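PDB 6DNS: alpha-1,4-endofucoidanase from Mariniflexile fucanivorans, which hydrolyses alpha-1,4 linkages within fucoidan chains as a retaining endo-acting enzyme of glycoside hydrolase family 107, and carries calcium-binding Ig-like domains. Local coordinates for residues I433-P438 against L513-H518; L443-D448 against G478-S483; P530-N535 against T616-T621. All coordinates share one frame; numbering follows the deposited sequence.

Interaction 1. Residues I433-P438 against L513-H518; sequences IYPGQP and LEVISH
Ile516 reaches Tyr434 with CG1 placed anti to the backbone N (chi1 -167°), so that its CG1-CD1 arm runs along the phenol ring, while the CG2 branch drops between N and the carbonyl carbon and lands over a ring face. CG2 lies 4.1 Å from the centroid of the Tyr434 ring, 27° off the normal, a CH-pi contact; at the far end CD1 of Ile516 comes 3.7 Å from Tyr434 OH. Beside this pair the backbones meet in a single bridge: Ile433 N donates to Glu514 O at 2.8 Å, almost straight at 174°, and Ile516 N returns a bond to Ile433 O at 2.9 Å. Ile433 CG1 packs on Leu513 CD2 (3.8 Å), and Pro435 CG rests against Val515 CG1 (3.9 Å). Tyr434 also opens a type II turn closed by Gln437 N on Tyr434 O, with Gly436 at its third position. An alanine in place of Tyr434 is likely to leave CG2 of Ile516 without its CH-pi partner and to open a gap beside its CG1-CD1 arm. His518, near the same ring, has its ND1 bonded to Tyr559 OH in the next Ig-like domain. The contact thus ties the exit of strand 506-513 to the loop before strand 439-444: two backbone bonds pin the segments together, and since the side-chain contacts across them are apolar or CH-pi, side-chain fit rather than charge does the rest.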
ATOM      1  N   ILE A 433       3.829  -6.609 -22.914  1.00 32.35           N
ATOM      2  CA  ILE A 433       4.027  -7.138 -24.266  1.00 32.45           C
ATOM      3  C   ILE A 433       4.868  -8.405 -24.143  1.00 32.77           C
ATOM      4  O   ILE A 433       5.939  -8.383 -23.532  1.00 33.21           O
ATOM      5  CB  ILE A 433       4.764  -6.140 -25.204  1.00 32.59           C
ATOM      6  CG1 ILE A 433       4.073  -4.768 -25.238  1.00 32.77           C
ATOM      7  CG2 ILE A 433       4.861  -6.687 -26.628  1.00 32.53           C
ATOM      8  CD1 ILE A 433       4.852  -3.721 -26.008  1.00 32.75           C
ATOM      9  N   TYR A 434       4.374  -9.500 -24.720  1.00 32.98           N
ATOM     10  CA  TYR A 434       5.128 -10.746 -24.851  1.00 32.93           C
ATOM     11  C   TYR A 434       5.473 -10.925 -26.333  1.00 33.22           C
ATOM     12  O   TYR A 434       4.589 -11.277 -27.122  1.00 33.17           O
ATOM     13  CB  TYR A 434       4.299 -11.931 -24.349  1.00 32.89           C
ATOM     14  CG  TYR A 434       4.131 -11.960 -22.846  1.00 32.73           C
ATOM     15  CD1 TYR A 434       3.202 -11.133 -22.211  1.00 32.66           C
ATOM     16  CD2 TYR A 434       4.897 -12.814 -22.055  1.00 32.50           C
ATOM     17  CE1 TYR A 434       3.044 -11.156 -20.832  1.00 32.72           C
ATOM     18  CE2 TYR A 434       4.749 -12.844 -20.675  1.00 32.59           C
ATOM     19  CZ  TYR A 434       3.821 -12.014 -20.067  1.00 32.60           C
ATOM     20  OH  TYR A 434       3.670 -12.040 -18.700  1.00 32.62           O
ATOM     21  N   PRO A 435       6.742 -10.661 -26.725  1.00 33.42           N
ATOM     22  CA  PRO A 435       7.146 -10.779 -28.136  1.00 33.63           C
ATOM     23  C   PRO A 435       6.820 -12.144 -28.749  1.00 33.82           C
ATOM     24  O   PRO A 435       7.201 -13.175 -28.190  1.00 33.70           O
ATOM     25  CB  PRO A 435       8.664 -10.556 -28.089  1.00 33.82           C
ATOM     26  CG  PRO A 435       8.887  -9.729 -26.876  1.00 33.80           C
ATOM     27  CD  PRO A 435       7.852 -10.168 -25.883  1.00 33.63           C
ATOM     28  N   GLY A 436       6.089 -12.137 -29.865  1.00 34.08           N
ATOM     29  CA  GLY A 436       5.671 -13.367 -30.549  1.00 34.03           C
ATOM     30  C   GLY A 436       4.287 -13.886 -30.182  1.00 34.07           C
ATOM     31  O   GLY A 436       3.636 -14.531 -31.009  1.00 33.84           O
ATOM     32  N   GLN A 437       3.832 -13.610 -28.956  1.00 34.30           N
ATOM     33  CA  GLN A 437       2.551 -14.122 -28.455  1.00 34.20           C
ATOM     34  C   GLN A 437       1.412 -13.172 -28.834  1.00 34.05           C
ATOM     35  O   GLN A 437       1.660 -11.986 -29.058  1.00 33.84           O
ATOM     36  CB  GLN A 437       2.589 -14.283 -26.929  1.00 34.27           C
ATOM     37  CG  GLN A 437       3.765 -15.086 -26.388  1.00 34.57           C
ATOM     38  CD  GLN A 437       3.838 -16.490 -26.959  1.00 34.93           C
ATOM     39  OE1 GLN A 437       2.844 -17.219 -26.978  1.00 34.73           O
ATOM     40  NE2 GLN A 437       5.021 -16.877 -27.426  1.00 35.22           N
ATOM     41  N   PRO A 438       0.159 -13.681 -28.892  1.00 33.47           N
ATOM     42  CA  PRO A 438      -0.962 -12.779 -29.182  1.00 33.06           C
ATOM     43  C   PRO A 438      -1.296 -11.871 -27.993  1.00 32.46           C
ATOM     44  O   PRO A 438      -1.322 -12.336 -26.852  1.00 32.33           O
ATOM     45  CB  PRO A 438      -2.136 -13.732 -29.487  1.00 33.30           C
ATOM     46  CG  PRO A 438      -1.594 -15.122 -29.405  1.00 33.53           C
ATOM     47  CD  PRO A 438      -0.303 -15.059 -28.650  1.00 33.52           C
ATOM     48  N   LEU A 513       2.850   0.779 -22.351  1.00 36.76           N
ATOM     49  CA  LEU A 513       3.056  -0.590 -22.823  1.00 36.91           C
ATOM     50  C   LEU A 513       4.536  -0.933 -22.702  1.00 36.98           C
ATOM     51  O   LEU A 513       5.369  -0.320 -23.373  1.00 36.74           O
ATOM     52  CB  LEU A 513       2.596  -0.741 -24.280  1.00 36.96           C
ATOM     53  CG  LEU A 513       1.208  -1.334 -24.540  1.00 37.13           C
ATOM     54  CD1 LEU A 513       0.910  -1.318 -26.032  1.00 37.05           C
ATOM     55  CD2 LEU A 513       1.086  -2.749 -23.989  1.00 36.94           C
ATOM     56  N   GLU A 514       4.848  -1.905 -21.846  1.00 37.20           N
ATOM     57  CA  GLU A 514       6.224  -2.333 -21.597  1.00 37.93           C
ATOM     58  C   GLU A 514       6.415  -3.786 -22.011  1.00 37.98           C
ATOM     59  O   GLU A 514       5.495  -4.597 -21.886  1.00 38.02           O
ATOM     60  CB  GLU A 514       6.561  -2.185 -20.113  1.00 38.67           C
ATOM     61  CG  GLU A 514       6.357  -0.780 -19.563  1.00 39.37           C
ATOM     62  CD  GLU A 514       6.915  -0.600 -18.161  1.00 39.94           C
ATOM     63  OE1 GLU A 514       7.209  -1.609 -17.482  1.00 40.46           O
ATOM     64  OE2 GLU A 514       7.061   0.565 -17.734  1.00 40.50           O
ATOM     65  N   VAL A 515       7.614  -4.107 -22.493  1.00 38.22           N
ATOM     66  CA  VAL A 515       7.967  -5.478 -22.870  1.00 38.23           C
ATOM     67  C   VAL A 515       8.327  -6.264 -21.612  1.00 38.54           C
ATOM     68  O   VAL A 515       8.975  -5.732 -20.706  1.00 38.14           O
ATOM     69  CB  VAL A 515       9.128  -5.509 -23.892  1.00 38.23           C
ATOM     70  CG1 VAL A 515       9.538  -6.944 -24.222  1.00 38.19           C
ATOM     71  CG2 VAL A 515       8.726  -4.760 -25.158  1.00 38.19           C
ATOM     72  N   ILE A 516       7.889  -7.523 -21.563  1.00 39.00           N
ATOM     73  CA  ILE A 516       8.115  -8.396 -20.405  1.00 39.44           C
ATOM     74  C   ILE A 516       9.607  -8.685 -20.189  1.00 39.60           C
ATOM     75  O   ILE A 516      10.360  -8.874 -21.146  1.00 39.65           O
ATOM     76  CB  ILE A 516       7.314  -9.727 -20.524  1.00 39.53           C
ATOM     77  CG1 ILE A 516       7.291 -10.500 -19.192  1.00 39.74           C
ATOM     78  CG2 ILE A 516       7.859 -10.620 -21.638  1.00 39.73           C
ATOM     79  CD1 ILE A 516       6.575  -9.792 -18.060  1.00 39.72           C
ATOM     80  N   SER A 517      10.009  -8.694 -18.918  1.00 40.49           N
ATOM     81  CA  SER A 517      11.365  -9.039 -18.499  1.00 40.89           C
ATOM     82  C   SER A 517      11.306 -10.372 -17.754  1.00 41.07           C
ATOM     83  O   SER A 517      10.851 -10.427 -16.609  1.00 40.79           O
ATOM     84  CB  SER A 517      11.928  -7.940 -17.592  1.00 40.88           C
ATOM     85  OG  SER A 517      13.199  -8.291 -17.074  1.00 41.01           O
ATOM     86  N   HIS A 518      11.760 -11.439 -18.411  1.00 41.64           N
ATOM     87  CA  HIS A 518      11.707 -12.788 -17.838  1.00 42.32           C
ATOM     88  C   HIS A 518      12.727 -12.942 -16.702  1.00 43.36           C
ATOM     89  O   HIS A 518      13.767 -12.280 -16.718  1.00 43.47           O
ATOM     90  CB  HIS A 518      11.962 -13.848 -18.915  1.00 42.03           C
ATOM     91  CG  HIS A 518      10.930 -13.865 -20.000  1.00 41.63           C
ATOM     92  ND1 HIS A 518       9.602 -14.143 -19.759  1.00 41.31           N
ATOM     93  CD2 HIS A 518      11.033 -13.646 -21.332  1.00 41.34           C
ATOM     94  CE1 HIS A 518       8.930 -14.088 -20.895  1.00 41.19           C
ATOM     95  NE2 HIS A 518       9.774 -13.790 -21.865  1.00 41.22           N
TER

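Interaction 2. Residues L443-D448 against G478-S483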
ATOM      1  N   LEU A 443     -11.191  -3.199 -22.651  1.00 31.04           N
ATOM      2  CA  LEU A 443     -11.574  -2.050 -21.841  1.00 31.14           C
ATOM      3  C   LEU A 443     -13.097  -1.972 -21.877  1.00 31.10           C
ATOM      4  O   LEU A 443     -13.682  -1.650 -22.913  1.00 30.74           O
ATOM      5  CB  LEU A 443     -10.945  -0.767 -22.384  1.00 31.24           C
ATOM      6  CG  LEU A 443      -9.416  -0.737 -22.451  1.00 31.28           C
ATOM      7  CD1 LEU A 443      -8.944   0.480 -23.229  1.00 31.26           C
ATOM      8  CD2 LEU A 443      -8.804  -0.757 -21.056  1.00 31.42           C
ATOM      9  N   VAL A 444     -13.731  -2.288 -20.748  1.00 31.13           N
ATOM     10  CA  VAL A 444     -15.186  -2.426 -20.675  1.00 30.98           C
ATOM     11  C   VAL A 444     -15.831  -1.130 -20.188  1.00 30.93           C
ATOM     12  O   VAL A 444     -15.327  -0.485 -19.265  1.00 30.39           O
ATOM     13  CB  VAL A 444     -15.589  -3.594 -19.744  1.00 31.03           C
ATOM     14  CG1 VAL A 444     -17.101  -3.818 -19.773  1.00 31.03           C
ATOM     15  CG2 VAL A 444     -14.840  -4.866 -20.133  1.00 30.91           C
ATOM     16  N   GLU A 445     -16.948  -0.763 -20.816  1.00 31.16           N
ATOM     17  CA  GLU A 445     -17.736   0.403 -20.416  1.00 31.23           C
ATOM     18  C   GLU A 445     -18.445   0.095 -19.099  1.00 31.44           C
ATOM     19  O   GLU A 445     -19.106  -0.938 -18.974  1.00 31.36           O
ATOM     20  CB  GLU A 445     -18.761   0.756 -21.497  1.00 31.31           C
ATOM     21  CG  GLU A 445     -19.519   2.054 -21.249  1.00 31.49           C
ATOM     22  CD  GLU A 445     -20.562   2.357 -22.312  1.00 31.41           C
ATOM     23  OE1 GLU A 445     -20.630   1.636 -23.332  1.00 31.93           O
ATOM     24  OE2 GLU A 445     -21.325   3.328 -22.125  1.00 31.12           O
ATOM     25  N   GLY A 446     -18.299   0.997 -18.128  1.00 31.23           N
ATOM     26  CA  GLY A 446     -18.753   0.761 -16.755  1.00 31.18           C
ATOM     27  C   GLY A 446     -17.610   0.386 -15.826  1.00 31.15           C
ATOM     28  O   GLY A 446     -17.645   0.727 -14.641  1.00 31.26           O
ATOM     29  N   VAL A 447     -16.612  -0.327 -16.357  1.00 30.90           N
ATOM     30  CA  VAL A 447     -15.395  -0.670 -15.620  1.00 30.92           C
ATOM     31  C   VAL A 447     -14.330   0.424 -15.820  1.00 30.96           C
ATOM     32  O   VAL A 447     -14.182   1.295 -14.971  1.00 30.73           O
ATOM     33  CB  VAL A 447     -14.867  -2.076 -16.018  1.00 30.93           C
ATOM     34  CG1 VAL A 447     -13.542  -2.397 -15.330  1.00 30.70           C
ATOM     35  CG2 VAL A 447     -15.912  -3.139 -15.698  1.00 30.95           C
ATOM     36  N   ASP A 448     -13.630   0.407 -16.956  1.00 31.22           N
ATOM     37  CA  ASP A 448     -12.473   1.293 -17.175  1.00 31.45           C
ATOM     38  C   ASP A 448     -12.852   2.747 -17.483  1.00 31.54           C
ATOM     39  O   ASP A 448     -12.120   3.668 -17.117  1.00 31.44           O
ATOM     40  CB  ASP A 448     -11.580   0.736 -18.286  1.00 31.61           C
ATOM     41  CG  ASP A 448     -10.984  -0.611 -17.925  1.00 31.83           C
ATOM     42  OD1 ASP A 448      -9.961  -0.637 -17.210  1.00 31.98           O
ATOM     43  OD2 ASP A 448     -11.545  -1.641 -18.349  1.00 32.00           O
ATOM     44  N   GLY A 478     -20.410  -2.168 -25.688  1.00 45.44           N
ATOM     45  CA  GLY A 478     -19.800  -1.640 -24.466  1.00 44.48           C
ATOM     46  C   GLY A 478     -18.441  -2.227 -24.105  1.00 43.43           C
ATOM     47  O   GLY A 478     -18.059  -2.216 -22.932  1.00 43.19           O
ATOM     48  N   THR A 479     -17.712  -2.732 -25.105  1.00 41.77           N
ATOM     49  CA  THR A 479     -16.414  -3.386 -24.895  1.00 40.47           C
ATOM     50  C   THR A 479     -15.493  -3.132 -26.091  1.00 39.33           C
ATOM     51  O   THR A 479     -15.784  -3.576 -27.203  1.00 39.12           O
ATOM     52  CB  THR A 479     -16.575  -4.913 -24.700  1.00 40.76           C
ATOM     53  OG1 THR A 479     -17.425  -5.176 -23.576  1.00 41.02           O
ATOM     54  CG2 THR A 479     -15.218  -5.591 -24.474  1.00 40.78           C
ATOM     55  N   TRP A 480     -14.396  -2.413 -25.848  1.00 37.93           N
ATOM     56  CA  TRP A 480     -13.351  -2.178 -26.847  1.00 36.84           C
ATOM     57  C   TRP A 480     -12.122  -3.000 -26.481  1.00 36.21           C
ATOM     58  O   TRP A 480     -11.763  -3.095 -25.305  1.00 35.62           O
ATOM     59  CB  TRP A 480     -12.987  -0.695 -26.915  1.00 36.60           C
ATOM     60  CG  TRP A 480     -14.021   0.136 -27.597  1.00 36.44           C
ATOM     61  CD1 TRP A 480     -13.991   0.584 -28.886  1.00 36.49           C
ATOM     62  CD2 TRP A 480     -15.246   0.613 -27.034  1.00 36.40           C
ATOM     63  NE1 TRP A 480     -15.119   1.320 -29.157  1.00 36.38           N
ATOM     64  CE2 TRP A 480     -15.908   1.352 -28.038  1.00 36.42           C
ATOM     65  CE3 TRP A 480     -15.850   0.490 -25.774  1.00 36.33           C
ATOM     66  CZ2 TRP A 480     -17.148   1.966 -27.825  1.00 36.48           C
ATOM     67  CZ3 TRP A 480     -17.084   1.103 -25.561  1.00 36.45           C
ATOM     68  CH2 TRP A 480     -17.718   1.831 -26.583  1.00 36.50           C
ATOM     69  N   THR A 481     -11.476  -3.572 -27.497  1.00 35.58           N
ATOM     70  CA  THR A 481     -10.390  -4.532 -27.313  1.00 35.29           C
ATOM     71  C   THR A 481      -9.089  -4.014 -27.928  1.00 34.88           C
ATOM     72  O   THR A 481      -9.031  -3.761 -29.133  1.00 34.77           O
ATOM     73  CB  THR A 481     -10.756  -5.885 -27.960  1.00 35.25           C
ATOM     74  OG1 THR A 481     -12.001  -6.352 -27.424  1.00 35.11           O
ATOM     75  CG2 THR A 481      -9.678  -6.934 -27.711  1.00 35.35           C
ATOM     76  N   LEU A 482      -8.059  -3.850 -27.094  1.00 34.40           N
ATOM     77  CA  LEU A 482      -6.699  -3.563 -27.564  1.00 34.37           C
ATOM     78  C   LEU A 482      -6.031  -4.889 -27.915  1.00 34.17           C
ATOM     79  O   LEU A 482      -5.681  -5.661 -27.018  1.00 33.91           O
ATOM     80  CB  LEU A 482      -5.871  -2.816 -26.506  1.00 34.37           C
ATOM     81  CG  LEU A 482      -6.032  -1.294 -26.460  1.00 34.41           C
ATOM     82  CD1 LEU A 482      -7.437  -0.898 -26.038  1.00 34.42           C
ATOM     83  CD2 LEU A 482      -5.001  -0.683 -25.522  1.00 34.54           C
ATOM     84  N   SER A 483      -5.858  -5.148 -29.212  1.00 34.05           N
ATOM     85  CA  SER A 483      -5.361  -6.441 -29.693  1.00 34.11           C
ATOM     86  C   SER A 483      -4.379  -6.328 -30.856  1.00 33.98           C
ATOM     87  O   SER A 483      -4.255  -5.281 -31.496  1.00 33.89           O
ATOM     88  CB  SER A 483      -6.535  -7.342 -30.097  1.00 33.97           C
ATOM     89  OG  SER A 483      -7.363  -6.706 -31.058  1.00 34.22           O
TER
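The edge strand 439-444 and central strand 479-484 of a three-stranded antiparallel sheet meet here, just where the first strand turns away. Leu443 and Trp480 form a hydrogen-bonded pair: Leu443 N points nearly along the C=O axis of Trp480 at 2.7 Å from its O, and Trp480 N answers to Leu443 O at 3.1 Å. Past the strand end, Glu445 N adds a third bond, to Gly478 O at 2.8 Å, approaching 31° out of the carbonyl plane. This sheet belongs to the putative Ig domain, and one face carries Leu443 and Trp480, both packed on Leu460; Val444 and Thr479, a non-hydrogen-bonded pair lying side by side, occupy the other face. Leu443 CD1 presses on Leu482 CD1 at 3.5 Å, tighter than usual for two methyls. Glu445, extended with chi1 -173°, brings OE1 to the edge of the Trp480 indole, 4.2 Å from CZ3, and 3.6 Å from Gly478 CA; the positive phi of Gly478 (66°) favours glycine there. The other oxygen, OE2, accepts from Ile457 N, which fixes the carboxylate. In the turn, Asp448 N bonds Val444 O, and Asp448 OD2 takes a weak bond from Val444 N.

Interaction 3. Residues P530-N535 against T616-T621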
ATOM      1  N   PRO A 530       4.267 -24.434 -18.612  1.00 42.76           N
ATOM      2  CA  PRO A 530       4.789 -23.779 -17.410  1.00 42.38           C
ATOM      3  C   PRO A 530       5.780 -24.692 -16.694  1.00 42.09           C
ATOM      4  O   PRO A 530       5.524 -25.894 -16.568  1.00 41.60           O
ATOM      5  CB  PRO A 530       3.539 -23.549 -16.562  1.00 42.33           C
ATOM      6  CG  PRO A 530       2.609 -24.637 -16.961  1.00 42.44           C
ATOM      7  CD  PRO A 530       2.900 -24.952 -18.400  1.00 42.46           C
ATOM      8  N   VAL A 531       6.887 -24.121 -16.222  1.00 42.02           N
ATOM      9  CA  VAL A 531       8.025 -24.904 -15.726  1.00 42.20           C
ATOM     10  C   VAL A 531       8.433 -24.510 -14.309  1.00 42.42           C
ATOM     11  O   VAL A 531       8.314 -23.346 -13.917  1.00 42.25           O
ATOM     12  CB  VAL A 531       9.254 -24.795 -16.668  1.00 42.17           C
ATOM     13  CG1 VAL A 531       8.932 -25.398 -18.027  1.00 42.14           C
ATOM     14  CG2 VAL A 531       9.735 -23.353 -16.828  1.00 42.09           C
ATOM     15  N   TRP A 532       8.910 -25.496 -13.553  1.00 42.93           N
ATOM     16  CA  TRP A 532       9.498 -25.269 -12.234  1.00 43.61           C
ATOM     17  C   TRP A 532      10.951 -24.822 -12.378  1.00 44.69           C
ATOM     18  O   TRP A 532      11.564 -24.998 -13.434  1.00 44.48           O
ATOM     19  CB  TRP A 532       9.429 -26.542 -11.387  1.00 43.45           C
ATOM     20  CG  TRP A 532       8.034 -26.952 -11.031  1.00 43.44           C
ATOM     21  CD1 TRP A 532       7.209 -27.774 -11.747  1.00 43.19           C
ATOM     22  CD2 TRP A 532       7.300 -26.567  -9.861  1.00 43.30           C
ATOM     23  NE1 TRP A 532       6.005 -27.921 -11.098  1.00 43.07           N
ATOM     24  CE2 TRP A 532       6.034 -27.193  -9.937  1.00 43.12           C
ATOM     25  CE3 TRP A 532       7.589 -25.756  -8.754  1.00 43.13           C
ATOM     26  CZ2 TRP A 532       5.056 -27.029  -8.948  1.00 42.93           C
ATOM     27  CZ3 TRP A 532       6.615 -25.593  -7.769  1.00 43.03           C
ATOM     28  CH2 TRP A 532       5.363 -26.228  -7.876  1.00 42.88           C
ATOM     29  N   PHE A 533      11.488 -24.243 -11.307  1.00 45.81           N
ATOM     30  CA  PHE A 533      12.881 -23.781 -11.270  1.00 47.02           C
ATOM     31  C   PHE A 533      13.883 -24.927 -11.452  1.00 47.71           C
ATOM     32  O   PHE A 533      14.889 -24.768 -12.151  1.00 47.86           O
ATOM     33  CB  PHE A 533      13.158 -23.040  -9.952  1.00 47.48           C
ATOM     34  CG  PHE A 533      14.588 -22.595  -9.787  1.00 47.82           C
ATOM     35  CD1 PHE A 533      15.110 -21.580 -10.583  1.00 48.06           C
ATOM     36  CD2 PHE A 533      15.414 -23.189  -8.833  1.00 48.09           C
ATOM     37  CE1 PHE A 533      16.427 -21.168 -10.435  1.00 48.37           C
ATOM     38  CE2 PHE A 533      16.731 -22.780  -8.680  1.00 48.19           C
ATOM     39  CZ  PHE A 533      17.239 -21.767  -9.482  1.00 48.26           C
ATOM     40  N   SER A 534      13.597 -26.071 -10.833  1.00 48.08           N
ATOM     41  CA  SER A 534      14.489 -27.231 -10.877  1.00 48.51           C
ATOM     42  C   SER A 534      13.781 -28.517 -10.450  1.00 49.33           C
ATOM     43  O   SER A 534      12.692 -28.477  -9.870  1.00 49.61           O
ATOM     44  CB  SER A 534      15.702 -26.988  -9.976  1.00 48.13           C
ATOM     45  OG  SER A 534      15.296 -26.650  -8.663  1.00 48.17           O
ATOM     46  N   ASN A 535      14.417 -29.649 -10.752  1.00 49.90           N
ATOM     47  CA  ASN A 535      13.947 -30.977 -10.347  1.00 50.23           C
ATOM     48  C   ASN A 535      15.167 -31.829  -9.947  1.00 50.89           C
ATOM     49  O   ASN A 535      15.982 -32.144 -10.819  1.00 50.83           O
ATOM     50  CB  ASN A 535      13.179 -31.640 -11.500  1.00 49.72           C
ATOM     51  CG  ASN A 535      12.496 -32.943 -11.095  1.00 49.22           C
ATOM     52  OD1 ASN A 535      12.458 -33.317  -9.921  1.00 48.46           O
ATOM     53  ND2 ASN A 535      11.941 -33.636 -12.080  1.00 49.16           N
ATOM     54  N   THR A 616       7.303 -31.941 -10.775  1.00 41.61           N
ATOM     55  CA  THR A 616       8.655 -31.923 -10.205  1.00 41.65           C
ATOM     56  C   THR A 616       8.661 -32.541  -8.808  1.00 41.74           C
ATOM     57  O   THR A 616       7.641 -32.527  -8.118  1.00 41.48           O
ATOM     58  CB  THR A 616       9.242 -30.490 -10.142  1.00 41.69           C
ATOM     59  OG1 THR A 616      10.645 -30.555  -9.858  1.00 41.64           O
ATOM     60  CG2 THR A 616       8.551 -29.630  -9.075  1.00 41.59           C
ATOM     61  N   GLU A 617       9.815 -33.066  -8.402  1.00 42.18           N
ATOM     62  CA  GLU A 617      10.007 -33.583  -7.049  1.00 42.75           C
ATOM     63  C   GLU A 617      10.392 -32.430  -6.124  1.00 42.78           C
ATOM     64  O   GLU A 617      11.225 -31.595  -6.485  1.00 43.09           O
ATOM     65  CB  GLU A 617      11.097 -34.663  -7.023  1.00 43.13           C
ATOM     66  CG  GLU A 617      11.143 -35.474  -5.731  1.00 43.40           C
ATOM     67  CD  GLU A 617      12.344 -36.405  -5.642  1.00 44.03           C
ATOM     68  OE1 GLU A 617      12.880 -36.815  -6.695  1.00 44.06           O
ATOM     69  OE2 GLU A 617      12.752 -36.735  -4.507  1.00 43.95           O
ATOM     70  N   ILE A 618       9.770 -32.387  -4.947  1.00 42.79           N
ATOM     71  CA  ILE A 618      10.144 -31.458  -3.881  1.00 43.01           C
ATOM     72  C   ILE A 618      10.504 -32.288  -2.652  1.00 43.64           C
ATOM     73  O   ILE A 618       9.646 -32.969  -2.093  1.00 43.87           O
ATOM     74  CB  ILE A 618       9.008 -30.451  -3.569  1.00 42.77           C
ATOM     75  CG1 ILE A 618       8.877 -29.455  -4.731  1.00 42.69           C
ATOM     76  CG2 ILE A 618       9.262 -29.715  -2.251  1.00 42.70           C
ATOM     77  CD1 ILE A 618       7.721 -28.481  -4.618  1.00 42.48           C
ATOM     78  N   LYS A 619      11.775 -32.235  -2.254  1.00 44.53           N
ATOM     79  CA  LYS A 619      12.272 -32.952  -1.078  1.00 45.07           C
ATOM     80  C   LYS A 619      12.285 -32.032   0.142  1.00 45.66           C
ATOM     81  O   LYS A 619      12.518 -30.827   0.013  1.00 45.76           O
ATOM     82  CB  LYS A 619      13.681 -33.487  -1.342  1.00 44.65           C
ATOM     83  N   ILE A 620      12.000 -32.597   1.316  1.00 46.39           N
ATOM     84  CA  ILE A 620      12.112 -31.879   2.595  1.00 47.14           C
ATOM     85  C   ILE A 620      12.693 -32.825   3.648  1.00 47.88           C
ATOM     86  O   ILE A 620      12.063 -33.826   3.998  1.00 47.98           O
ATOM     87  CB  ILE A 620      10.746 -31.341   3.101  1.00 47.19           C
ATOM     88  CG1 ILE A 620      10.141 -30.341   2.104  1.00 47.37           C
ATOM     89  CG2 ILE A 620      10.899 -30.691   4.480  1.00 47.22           C
ATOM     90  CD1 ILE A 620       8.739 -29.880   2.447  1.00 47.28           C
ATOM     91  N   THR A 621      13.887 -32.504   4.143  1.00 48.66           N
ATOM     92  CA  THR A 621      14.475 -33.219   5.276  1.00 49.12           C
ATOM     93  C   THR A 621      13.736 -32.828   6.556  1.00 49.47           C
ATOM     94  O   THR A 621      13.320 -31.676   6.705  1.00 49.56           O
ATOM     95  CB  THR A 621      15.973 -32.898   5.439  1.00 48.72           C
TER
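Thr616 lies against Trp532 in the C-terminal Ig-like domain of this chain, where the short strand 531-532, paired with 558-559, packs beside strand 613-621, an edge strand of a different, three-stranded sheet. The threonine side chain can be followed outward from its branch point. CB sits 3.8 Å from both CG and CD1 of Trp532. From CB the methyl CG2 takes the place between the backbone N and the carbonyl carbon, and is set down over one indole face: it stands 3.3 Å from the centroid of the five-membered ring of Trp532, only 9° off the normal, a close CH-pi contact. The other branch, OG1, is swung anti to the backbone N (chi1 -168°) and donates its hydrogen to Ser534 O at 2.9 Å; Asn535 CB lies 3.2 Å from this same OG1. The methyl branch of Thr616 thus meets the ring and the hydroxyl branch the backbone that follows it. The indole is also packed on Phe605, Val607 and Met537, and its NE1 has a weak hydrogen bond to Ser614 O. Farther along the strand, Ile618 CD1 approaches Trp532 CZ3 at 4.4 Å, and its side chain also touches Phe605 and Leu539. Thr616 and Ile618 bond through their backbones to Phe605 and Phe603 of the neighbouring strand 600-608, so the grip of Thr616 on Ser534 joins the departing loop to the sheet. Glu617 adds a second polar link while its own OE2 is engaged by Ser602 OG: Glu617 N donates to Asn535 OD1 at 3.1 Å, the donor standing 58° out of the amide plane of Asn535.

How the interactions relate
The contacts follow the chain through two consecutive Ig-like domains. Interactions 1 and 2 share the putative Ig domain, 443-448 and 478-483 falling between the segments of interaction 1; their centres are 21 Å apart and their nearest atoms about 6 Å. Interaction 3 lies in the next domain, with its centre 27 Å from interaction 1 and 40 Å from interaction 2. Calcium sites mark the same layout: the Glu445 side chain is about 10 Å from a calcium ion bound by Asp451 and Asp502 among others, whereas the side chains of Tyr434 and Trp532 are about 9 Å and 13 Å from a bound calcium ion, consistent with the one that Asp560 binds. Interaction 1 therefore sits by the junction between the domains.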